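Local atomic coordinates of biliverdin reductase (Synechocystis sp., PDB entry 5B3V), a protein that probably catalyses the NADPH-dependent reduction of the open-chain tetrapyrrole biliverdin to bilirubin. Residues K99-E104 against K126-E131. Sequence-based numbering, arbitrary orientation.
With NAP (NADP nicotinamide-adenine-dinucleotide phosphate), chain E.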
loop_
_atom_site.group_PDB
_atom_site.type_symbol
_atom_site.label_atom_id
_atom_site.label_comp_id
_atom_site.label_asym_id
_atom_site.label_seq_id
_atom_site.Cartn_x
_atom_site.Cartn_y
_atom_site.Cartn_z
ATOM N N LYS A 99 -11.708 13.980 12.217
ATOM C CA LYS A 99 -12.214 12.782 11.564
ATOM C C LYS A 99 -11.252 11.616 11.755
ATOM O O LYS A 99 -10.035 11.796 11.846
ATOM C CB LYS A 99 -12.425 13.011 10.065
ATOM C CG LYS A 99 -13.142 14.300 9.701
ATOM C CD LYS A 99 -14.504 14.397 10.366
ATOM C CE LYS A 99 -15.291 15.581 9.819
ATOM N NZ LYS A 99 -16.531 15.869 10.598
ATOM N N HIS A 100 -11.814 10.412 11.811
ATOM C CA HIS A 100 -11.001 9.215 11.654
ATOM C C HIS A 100 -10.514 9.133 10.212
ATOM O O HIS A 100 -11.244 9.464 9.274
ATOM C CB HIS A 100 -11.800 7.963 12.014
ATOM C CG HIS A 100 -12.409 7.996 13.382
ATOM N ND1 HIS A 100 -11.682 7.772 14.532
ATOM C CD2 HIS A 100 -13.685 8.215 13.782
ATOM C CE1 HIS A 100 -12.482 7.855 15.581
ATOM N NE2 HIS A 100 -13.702 8.123 15.153
ATOM N N VAL A 101 -9.270 8.704 10.026
ATOM C CA VAL A 101 -8.656 8.693 8.704
ATOM C C VAL A 101 -8.171 7.285 8.392
ATOM O O VAL A 101 -7.290 6.761 9.083
ATOM C CB VAL A 101 -7.498 9.702 8.593
ATOM C CG1 VAL A 101 -6.826 9.581 7.235
ATOM C CG2 VAL A 101 -8.005 11.120 8.805
ATOM N N VAL A 102 -8.746 6.680 7.355
ATOM C CA VAL A 102 -8.240 5.450 6.762
ATOM C C VAL A 102 -7.586 5.802 5.434
ATOM O O VAL A 102 -8.185 6.497 4.604
ATOM C CB VAL A 102 -9.361 4.415 6.561
ATOM C CG1 VAL A 102 -8.922 3.326 5.588
ATOM C CG2 VAL A 102 -9.770 3.808 7.891
ATOM N N LEU A 103 -6.363 5.324 5.227
ATOM C CA LEU A 103 -5.618 5.594 4.007
ATOM C C LEU A 103 -5.237 4.294 3.319
ATOM O O LEU A 103 -4.922 3.297 3.975
ATOM C CB LEU A 103 -4.343 6.404 4.278
ATOM C CG LEU A 103 -4.433 7.881 4.653
ATOM C CD1 LEU A 103 -3.735 8.130 5.975
ATOM C CD2 LEU A 103 -3.820 8.737 3.556
ATOM N N GLU A 104 -5.292 4.316 1.994
ATOM C CA GLU A 104 -4.573 3.348 1.188
ATOM C C GLU A 104 -3.110 3.766 1.144
ATOM O O GLU A 104 -2.803 4.957 1.049
ATOM C CB GLU A 104 -5.159 3.299 -0.221
ATOM C CG GLU A 104 -6.146 2.172 -0.480
ATOM C CD GLU A 104 -7.367 2.231 0.418
ATOM O OE1 GLU A 104 -8.240 3.092 0.186
ATOM O OE2 GLU A 104 -7.456 1.413 1.357
ATOM N N LYS A 126 -7.818 10.285 17.267
ATOM C CA LYS A 126 -8.572 9.793 16.127
ATOM C C LYS A 126 -7.827 8.649 15.455
ATOM O O LYS A 126 -6.594 8.588 15.479
ATOM C CB LYS A 126 -8.828 10.912 15.111
ATOM C CG LYS A 126 -9.432 12.166 15.715
ATOM C CD LYS A 126 -10.774 11.873 16.361
ATOM C CE LYS A 126 -11.783 11.369 15.344
ATOM N NZ LYS A 126 -13.131 11.204 15.954
ATOM N N LEU A 127 -8.592 7.742 14.853
ATOM C CA LEU A 127 -8.001 6.592 14.184
ATOM C C LEU A 127 -7.208 7.030 12.961
ATOM O O LEU A 127 -7.721 7.750 12.098
ATOM C CB LEU A 127 -9.085 5.602 13.763
ATOM C CG LEU A 127 -8.563 4.483 12.855
ATOM C CD1 LEU A 127 -7.598 3.577 13.611
ATOM C CD2 LEU A 127 -9.702 3.681 12.244
ATOM N N LEU A 128 -5.958 6.584 12.884
ATOM C CA LEU A 128 -5.124 6.766 11.699
ATOM C C LEU A 128 -4.629 5.385 11.287
ATOM O O LEU A 128 -3.678 4.859 11.874
ATOM C CB LEU A 128 -3.963 7.714 11.968
ATOM C CG LEU A 128 -2.991 7.903 10.803
ATOM C CD1 LEU A 128 -3.731 8.384 9.567
ATOM C CD2 LEU A 128 -1.887 8.873 11.178
ATOM N N HIS A 129 -5.279 4.799 10.287
ATOM C CA HIS A 129 -4.960 3.461 9.815
ATOM C C HIS A 129 -4.546 3.517 8.353
ATOM O O HIS A 129 -5.212 4.165 7.538
ATOM C CB HIS A 129 -6.156 2.521 9.984
ATOM C CG HIS A 129 -6.024 1.237 9.228
ATOM N ND1 HIS A 129 -5.152 0.236 9.603
ATOM C CD2 HIS A 129 -6.645 0.795 8.108
ATOM C CE1 HIS A 129 -5.249 -0.770 8.752
ATOM N NE2 HIS A 129 -6.148 -0.456 7.835
ATOM N N VAL A 130 -3.444 2.847 8.029
ATOM C CA VAL A 130 -3.010 2.657 6.651
ATOM C C VAL A 130 -3.320 1.223 6.250
ATOM O O VAL A 130 -2.934 0.275 6.945
ATOM C CB VAL A 130 -1.514 2.968 6.475
ATOM C CG1 VAL A 130 -1.091 2.715 5.032
ATOM C CG2 VAL A 130 -1.224 4.403 6.873
ATOM N N GLU A 131 -4.030 1.068 5.139
ATOM C CA GLU A 131 -4.346 -0.256 4.628
ATOM C C GLU A 131 -3.096 -0.909 4.051
ATOM O O GLU A 131 -2.280 -0.257 3.393
ATOM C CB GLU A 131 -5.450 -0.154 3.573
ATOM C CG GLU A 131 -5.502 -1.284 2.548
ATOM C CD GLU A 131 -4.516 -1.091 1.409
ATOM O OE1 GLU A 131 -4.432 0.033 0.879
ATOM O OE2 GLU A 131 -3.814 -2.061 1.062
HETATM P PA NAP E . -7.067 4.704 -9.515
HETATM O O1A NAP E . -8.001 3.598 -9.813
HETATM O O2A NAP E . -6.346 5.359 -10.623
HETATM O O5B NAP E . -7.914 5.838 -8.737
HETATM C C5B NAP E . -7.487 7.172 -8.450
HETATM C C4B NAP E . -8.677 8.148 -8.244
HETATM O O4B NAP E . -7.645 9.012 -8.847
HETATM C C3B NAP E . -9.775 8.736 -9.182
HETATM O O3B NAP E . -10.606 9.647 -8.455
HETATM C C2B NAP E . -8.832 9.427 -10.111
HETATM O O2B NAP E . -9.398 10.340 -11.099
HETATM C C1B NAP E . -8.230 10.278 -8.990
HETATM N N9A NAP E . -7.198 11.135 -9.578
HETATM C C8A NAP E . -6.468 10.823 -10.645
HETATM N N7A NAP E . -5.679 11.860 -10.909
HETATM C C5A NAP E . -5.940 12.822 -10.026
HETATM C C6A NAP E . -5.415 14.038 -9.877
HETATM N N6A NAP E . -4.467 14.374 -10.747
HETATM N N1A NAP E . -5.817 14.876 -8.909
HETATM C C2A NAP E . -6.818 14.446 -8.033
HETATM N N3A NAP E . -7.354 13.161 -8.211
HETATM C C4A NAP E . -6.913 12.388 -9.221
HETATM O O3 NAP E . -5.933 4.147 -8.499
HETATM P PN NAP E . -6.048 3.156 -7.226
HETATM O O1N NAP E . -5.214 1.967 -7.492
HETATM O O2N NAP E . -7.478 2.998 -6.885
HETATM O O5D NAP E . -5.344 3.998 -6.046
HETATM C C5D NAP E . -5.873 4.767 -4.970
HETATM C C4D NAP E . -4.708 5.015 -3.965
HETATM O O4D NAP E . -4.731 3.522 -4.026
HETATM C C3D NAP E . -3.156 4.982 -4.045
HETATM O O3D NAP E . -2.608 5.231 -2.750
HETATM C C2D NAP E . -2.966 3.561 -4.425
HETATM O O2D NAP E . -1.581 3.207 -4.356
HETATM C C1D NAP E . -3.666 3.048 -3.213
HETATM N N1N NAP E . -3.676 1.572 -3.257
HETATM C C2N NAP E . -4.336 0.937 -4.307
HETATM C C3N NAP E . -4.360 -0.449 -4.371
HETATM C C7N NAP E . -5.032 -1.077 -5.407
HETATM O O7N NAP E . -5.518 -0.439 -6.337
HETATM N N7N NAP E . -5.067 -2.395 -5.325
HETATM C C4N NAP E . -3.758 -1.214 -3.379
HETATM C C5N NAP E . -3.096 -0.586 -2.332
HETATM C C6N NAP E . -3.057 0.802 -2.265
HETATM P P2B NAP E . -10.322 10.005 -12.354
HETATM O O1X NAP E . -9.760 10.902 -13.371
HETATM O O2X NAP E . -10.129 8.567 -12.585
HETATM O O3X NAP E . -11.676 10.373 -11.879
#
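Segments 99-104 and 126-131 run parallel, the axes of strands 100-104 and 128-131 inclined by 19°, with four backbone hydrogen bonds from Val101 N to Leu127 O (2.8 Å), through His129 N to Val101 O and Leu103 N to His129 O, up to Leu103 O, which accepts from Glu131 N. At the start of the pair a side chain extends this pattern: His100 ND1 accepts the amide of Leu127 (ND1 to N, 3.1 Å) in the ring plane and nearly straight, 167° at the hydrogen. Its CG lies anti to the carbonyl carbon (chi1 -55°), which turns the imidazole to that amide. Lys126, folded back at chi2 and chi3, lays CE over a face of this ring, 3.6 Å from the His100 centroid, a CH-pi contact. With an alanine at His100, the Leu127 amide is likely to lose this acceptor, and Lys126 CE the ring it lies on. One sheet face is apolar: Leu128 CD1 meets Leu103 CD1 at 3.6 Å and also reaches Val101 CG1. On the other face, at Glu104 and Glu131, Glu104 CB lies 3.4 Å from NADP C1D and Glu131 OE1 3.5 Å from C6N, so both acids border the ribose-nicotinamide end. Their carboxylates come close, Glu104 OE2 to Glu131 OE1 at 3.4 Å; Arg28 forms a salt bridge with the former, and Glu131 OE2 is hydrogen-bonded to Ile133 N. Strand 100-104, helix 111-124 and strand 128-131 form a beta-alpha-beta unit at the edge of the parallel Rossmann sheet: strand 77-80 flanks 100-104, helix 87-96 packs on Val101 and Leu103, and helix 286-300 covers Val102 and His129, whose NE2 is hydrogen-bonded to Asp290 OD1.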